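Fiber protein 2 (Fowl adenovirus 1, PDB 2VTW) probably forms the trimeric spikes at the capsid vertices, this C-terminal head domain being the part that probably binds the host receptor. Local coordinates at residues Gly42-Thr54 and Asn184-Ala198. Sequence-based numbering, arbitrary orientation.
Sequences GMLTTSLYVKVDT and NGTVAIGPVVHTCPA
Tyr49 and Pro191 meet at a beta bulge, a worked example of how a long antiparallel pair absorbs one extra residue without losing its ladder. Strands 43-53 and 185-197 pair almost throughout, and the register slips by one between Leu48 and Val50, where Gly190 and the cis-peptide-linked Pro191 take up the slack. The Tyr49 ring lies beside the proline, pointing the same way; Pro191 CB sits over one face, 4.1 Å from the ring centroid, a CH-pi contact, while Tyr49 CE1 comes within 3.3 Å of Pro191 N. With CG beside the backbone N and anti to the carbonyl carbon (chi1 -63°), the ring comes against the Gly190-Pro191 backbone, where glycine leaves room for it.

The face carrying Leu44, Leu48, Val50, Val52, Val187, Ile189 and Val192 is buried and largely apolar, and the fit is close where Ile189 CG2 reaches Val50 CB at 3.7 Å. One ordered water bridges Thr46 OG1 and His194 ND1 here, and Thr46 OG1 is also hydrogen-bonded to Gln37. The other face is more polar and in part open to solvent: Thr45 OG1 and Thr195 OG1 stand 3.6 Å apart and share a water, and the extended Lys51 chain runs over Ala188 CB to partly exposed Thr186. At the far end Thr54 OG1 accepts two bonds, from Gly185 N (2.9 Å) and Asn184 ND2 (3.1 Å).

On that second face, Ser47 and Val193 pack on Pro197 and Thr195 of the second subunit, and Thr195 on Val193 of the third. Within the chain, Met151 and Val153 of strand 147-157 pack on Val192, His194 and Cys196, while strands 28-40 and 129-140 flank the pair and continue the sheet.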
loop_
_atom_site.group_PDB
_atom_site.type_symbol
_atom_site.label_atom_id
_atom_site.label_comp_id
_atom_site.label_asym_id
_atom_site.label_seq_id
_atom_site.Cartn_x
_atom_site.Cartn_y
_atom_site.Cartn_z
ATOM N N GLY A 42 -6.272 -12.661 -10.489
ATOM C CA GLY A 42 -6.675 -11.447 -11.197
ATOM C C GLY A 42 -6.311 -10.116 -10.559
ATOM O O GLY A 42 -6.722 -9.087 -11.063
ATOM N N MET A 43 -5.524 -10.146 -9.477
ATOM C CA MET A 43 -4.974 -8.944 -8.835
ATOM C C MET A 43 -3.465 -8.958 -8.969
ATOM O O MET A 43 -2.807 -9.910 -8.549
ATOM C CB MET A 43 -5.343 -8.896 -7.333
ATOM C CG MET A 43 -5.082 -7.516 -6.652
ATOM S SD MET A 43 -6.263 -6.248 -7.223
ATOM C CE MET A 43 -7.780 -6.878 -6.517
ATOM N N LEU A 44 -2.924 -7.886 -9.532
ATOM C CA LEU A 44 -1.517 -7.754 -9.823
ATOM C C LEU A 44 -0.789 -6.947 -8.750
ATOM O O LEU A 44 -1.107 -5.783 -8.523
ATOM C CB LEU A 44 -1.353 -7.040 -11.173
ATOM C CG LEU A 44 0.053 -6.991 -11.781
ATOM C CD1 LEU A 44 0.572 -8.450 -12.149
ATOM C CD2 LEU A 44 0.036 -6.061 -12.976
ATOM N N THR A 45 0.212 -7.566 -8.132
ATOM C CA THR A 45 1.116 -6.886 -7.185
ATOM C C THR A 45 2.500 -6.852 -7.824
ATOM O O THR A 45 3.013 -7.892 -8.214
ATOM C CB THR A 45 1.218 -7.628 -5.839
ATOM O OG1 THR A 45 -0.053 -7.646 -5.196
ATOM C CG2 THR A 45 2.224 -6.944 -4.922
ATOM N N THR A 46 3.050 -5.648 -7.938
ATOM C CA THR A 46 4.309 -5.357 -8.561
ATOM C C THR A 46 5.277 -4.755 -7.532
ATOM O O THR A 46 4.999 -3.699 -6.962
ATOM C CB THR A 46 4.093 -4.335 -9.711
ATOM O OG1 THR A 46 3.313 -4.945 -10.754
ATOM C CG2 THR A 46 5.432 -3.805 -10.283
ATOM N N SER A 47 6.405 -5.417 -7.306
ATOM C CA SER A 47 7.506 -4.876 -6.489
ATOM C C SER A 47 8.663 -4.484 -7.394
ATOM O O SER A 47 9.154 -5.301 -8.182
ATOM C CB SER A 47 7.969 -5.892 -5.451
ATOM O OG SER A 47 9.141 -5.435 -4.788
ATOM N N LEU A 48 9.080 -3.226 -7.281
ATOM C CA LEU A 48 10.090 -2.633 -8.146
ATOM C C LEU A 48 11.221 -1.901 -7.371
ATOM O O LEU A 48 10.950 -0.958 -6.640
ATOM C CB LEU A 48 9.421 -1.634 -9.100
ATOM C CG LEU A 48 10.332 -0.909 -10.086
ATOM C CD1 LEU A 48 10.874 -1.942 -11.097
ATOM C CD2 LEU A 48 9.633 0.249 -10.790
ATOM N N TYR A 49 12.472 -2.325 -7.540
ATOM C CA TYR A 49 13.625 -1.516 -7.132
ATOM C C TYR A 49 14.258 -0.835 -8.359
ATOM O O TYR A 49 14.318 -1.432 -9.444
ATOM C CB TYR A 49 14.696 -2.354 -6.479
ATOM C CG TYR A 49 14.354 -3.065 -5.188
ATOM C CD1 TYR A 49 14.575 -2.455 -3.937
ATOM C CD2 TYR A 49 13.882 -4.356 -5.206
ATOM C CE1 TYR A 49 14.305 -3.131 -2.760
ATOM C CE2 TYR A 49 13.605 -5.016 -4.060
ATOM C CZ TYR A 49 13.812 -4.411 -2.837
ATOM O OH TYR A 49 13.514 -5.149 -1.702
ATOM N N VAL A 50 14.724 0.402 -8.194
ATOM C CA VAL A 50 15.433 1.149 -9.249
ATOM C C VAL A 50 16.744 1.704 -8.667
ATOM O O VAL A 50 16.754 2.242 -7.546
ATOM C CB VAL A 50 14.570 2.323 -9.822
ATOM C CG1 VAL A 50 15.410 3.295 -10.678
ATOM C CG2 VAL A 50 13.414 1.793 -10.660
ATOM N N LYS A 51 17.848 1.577 -9.410
ATOM C CA LYS A 51 19.124 2.255 -9.035
ATOM C C LYS A 51 19.739 2.982 -10.249
ATOM O O LYS A 51 19.773 2.434 -11.348
ATOM C CB LYS A 51 20.097 1.264 -8.394
ATOM C CG LYS A 51 21.349 1.902 -7.797
ATOM C CD LYS A 51 22.271 0.834 -7.240
ATOM C CE LYS A 51 23.562 1.426 -6.703
ATOM N NZ LYS A 51 24.247 0.360 -5.931
ATOM N N VAL A 52 20.163 4.235 -10.049
ATOM C CA VAL A 52 20.807 5.034 -11.078
ATOM C C VAL A 52 22.208 5.453 -10.576
ATOM O O VAL A 52 22.335 6.032 -9.495
ATOM C CB VAL A 52 19.975 6.282 -11.435
ATOM C CG1 VAL A 52 20.516 6.956 -12.698
ATOM C CG2 VAL A 52 18.503 5.913 -11.619
ATOM N N ASP A 53 23.241 5.108 -11.349
ATOM C CA ASP A 53 24.662 5.384 -11.046
ATOM C C ASP A 53 25.087 6.423 -12.091
ATOM O O ASP A 53 24.921 6.195 -13.293
ATOM C CB ASP A 53 25.460 4.078 -11.151
ATOM C CG ASP A 53 26.944 4.204 -10.717
ATOM O OD1 ASP A 53 27.601 5.245 -10.956
ATOM O OD2 ASP A 53 27.469 3.210 -10.161
ATOM N N THR A 54 25.569 7.580 -11.645
ATOM C CA THR A 54 25.929 8.661 -12.557
ATOM C C THR A 54 27.051 8.249 -13.522
ATOM O O THR A 54 27.164 8.810 -14.620
ATOM C CB THR A 54 26.319 9.962 -11.808
ATOM O OG1 THR A 54 27.422 9.701 -10.937
ATOM C CG2 THR A 54 25.126 10.508 -11.008
ATOM N N ASN A 184 27.722 13.658 -8.652
ATOM C CA ASN A 184 28.062 12.259 -8.883
ATOM C C ASN A 184 27.688 11.345 -7.731
ATOM O O ASN A 184 27.523 11.794 -6.596
ATOM C CB ASN A 184 29.564 12.150 -9.161
ATOM C CG ASN A 184 29.928 12.637 -10.560
ATOM O OD1 ASN A 184 30.577 13.678 -10.727
ATOM N ND2 ASN A 184 29.489 11.882 -11.582
ATOM N N GLY A 185 27.584 10.055 -8.031
ATOM C CA GLY A 185 27.247 9.055 -7.040
ATOM C C GLY A 185 26.074 8.231 -7.515
ATOM O O GLY A 185 25.820 8.142 -8.709
ATOM N N THR A 186 25.365 7.626 -6.563
ATOM C CA THR A 186 24.254 6.709 -6.843
ATOM C C THR A 186 23.022 7.007 -5.964
ATOM O O THR A 186 23.140 7.601 -4.887
ATOM C CB THR A 186 24.660 5.203 -6.661
ATOM O OG1 THR A 186 24.697 4.851 -5.274
ATOM C CG2 THR A 186 26.019 4.894 -7.333
ATOM N N VAL A 187 21.852 6.603 -6.476
ATOM C CA VAL A 187 20.574 6.668 -5.761
ATOM C C VAL A 187 19.869 5.348 -6.037
ATOM O O VAL A 187 19.866 4.869 -7.165
ATOM C CB VAL A 187 19.708 7.870 -6.189
ATOM C CG1 VAL A 187 19.412 7.823 -7.687
ATOM C CG2 VAL A 187 18.386 7.928 -5.348
ATOM N N ALA A 188 19.374 4.718 -4.981
ATOM C CA ALA A 188 18.708 3.438 -5.056
ATOM C C ALA A 188 17.415 3.530 -4.231
ATOM O O ALA A 188 17.403 4.080 -3.106
ATOM C CB ALA A 188 19.598 2.324 -4.551
ATOM N N ILE A 189 16.334 3.012 -4.804
ATOM C CA ILE A 189 14.992 3.218 -4.265
ATOM C C ILE A 189 14.230 1.927 -4.338
ATOM O O ILE A 189 14.347 1.185 -5.316
ATOM C CB ILE A 189 14.229 4.314 -5.038
ATOM C CG1 ILE A 189 12.818 4.525 -4.464
ATOM C CG2 ILE A 189 14.131 3.945 -6.499
ATOM C CD1 ILE A 189 12.145 5.794 -4.927
ATOM N N GLY A 190 13.458 1.669 -3.282
ATOM C CA GLY A 190 12.521 0.555 -3.234
ATOM C C GLY A 190 12.525 -0.163 -1.903
ATOM O O GLY A 190 13.252 0.229 -0.983
ATOM N N PRO A 191 11.733 -1.241 -1.799
ATOM C CA PRO A 191 10.833 -1.728 -2.863
ATOM C C PRO A 191 9.616 -0.823 -3.035
ATOM O O PRO A 191 8.998 -0.417 -2.045
ATOM C CB PRO A 191 10.415 -3.119 -2.379
ATOM C CG PRO A 191 10.614 -3.099 -0.898
ATOM C CD PRO A 191 11.669 -2.067 -0.592
ATOM N N VAL A 192 9.331 -0.445 -4.278
ATOM C CA VAL A 192 8.147 0.331 -4.596
ATOM C C VAL A 192 7.073 -0.674 -4.958
ATOM O O VAL A 192 7.240 -1.396 -5.947
ATOM C CB VAL A 192 8.408 1.262 -5.759
ATOM C CG1 VAL A 192 7.128 2.022 -6.143
ATOM C CG2 VAL A 192 9.567 2.229 -5.419
ATOM N N VAL A 193 5.997 -0.760 -4.162
ATOM C CA VAL A 193 5.010 -1.818 -4.356
ATOM C C VAL A 193 3.720 -1.186 -4.842
ATOM O O VAL A 193 3.229 -0.197 -4.266
ATOM C CB VAL A 193 4.798 -2.725 -3.120
ATOM C CG1 VAL A 193 3.785 -3.788 -3.397
ATOM C CG2 VAL A 193 6.112 -3.381 -2.655
ATOM N N HIS A 194 3.215 -1.722 -5.956
ATOM C CA HIS A 194 1.986 -1.259 -6.588
ATOM C C HIS A 194 1.029 -2.409 -6.673
ATOM O O HIS A 194 1.441 -3.511 -6.993
ATOM C CB HIS A 194 2.280 -0.776 -8.004
ATOM C CG HIS A 194 1.078 -0.267 -8.721
ATOM N ND1 HIS A 194 0.561 -0.895 -9.830
ATOM C CD2 HIS A 194 0.256 0.779 -8.460
ATOM C CE1 HIS A 194 -0.496 -0.229 -10.251
ATOM N NE2 HIS A 194 -0.706 0.787 -9.436
ATOM N N THR A 195 -0.253 -2.159 -6.389
ATOM C CA THR A 195 -1.297 -3.151 -6.602
ATOM C C THR A 195 -2.369 -2.593 -7.548
ATOM O O THR A 195 -2.768 -1.422 -7.483
ATOM C CB THR A 195 -1.923 -3.649 -5.265
ATOM O OG1 THR A 195 -0.914 -4.219 -4.442
ATOM C CG2 THR A 195 -2.989 -4.719 -5.493
ATOM N N CYS A 196 -2.812 -3.448 -8.465
ATOM C CA CYS A 196 -3.892 -3.090 -9.383
ATOM C C CYS A 196 -4.545 -4.365 -9.897
ATOM O O CYS A 196 -3.974 -5.457 -9.764
ATOM C CB CYS A 196 -3.407 -2.193 -10.527
ATOM S SG CYS A 196 -2.306 -2.966 -11.754
ATOM N N PRO A 197 -5.780 -4.241 -10.413
ATOM C CA PRO A 197 -6.396 -5.330 -11.122
ATOM C C PRO A 197 -5.618 -5.723 -12.369
ATOM O O PRO A 197 -5.175 -4.876 -13.130
ATOM C CB PRO A 197 -7.773 -4.769 -11.496
ATOM C CG PRO A 197 -8.029 -3.706 -10.463
ATOM C CD PRO A 197 -6.689 -3.085 -10.301
ATOM N N ALA A 198 -5.472 -7.029 -12.532
ATOM C CA ALA A 198 -4.937 -7.658 -13.728
ATOM C C ALA A 198 -6.062 -7.849 -14.737
ATOM O O ALA A 198 -7.197 -8.050 -14.345
ATOM C CB ALA A 198 -4.342 -9.019 -13.352
HETATM O O HOH W 1 0.887 -3.786 -10.235
HETATM O O HOH W 2 -1.030 -6.416 -2.861
#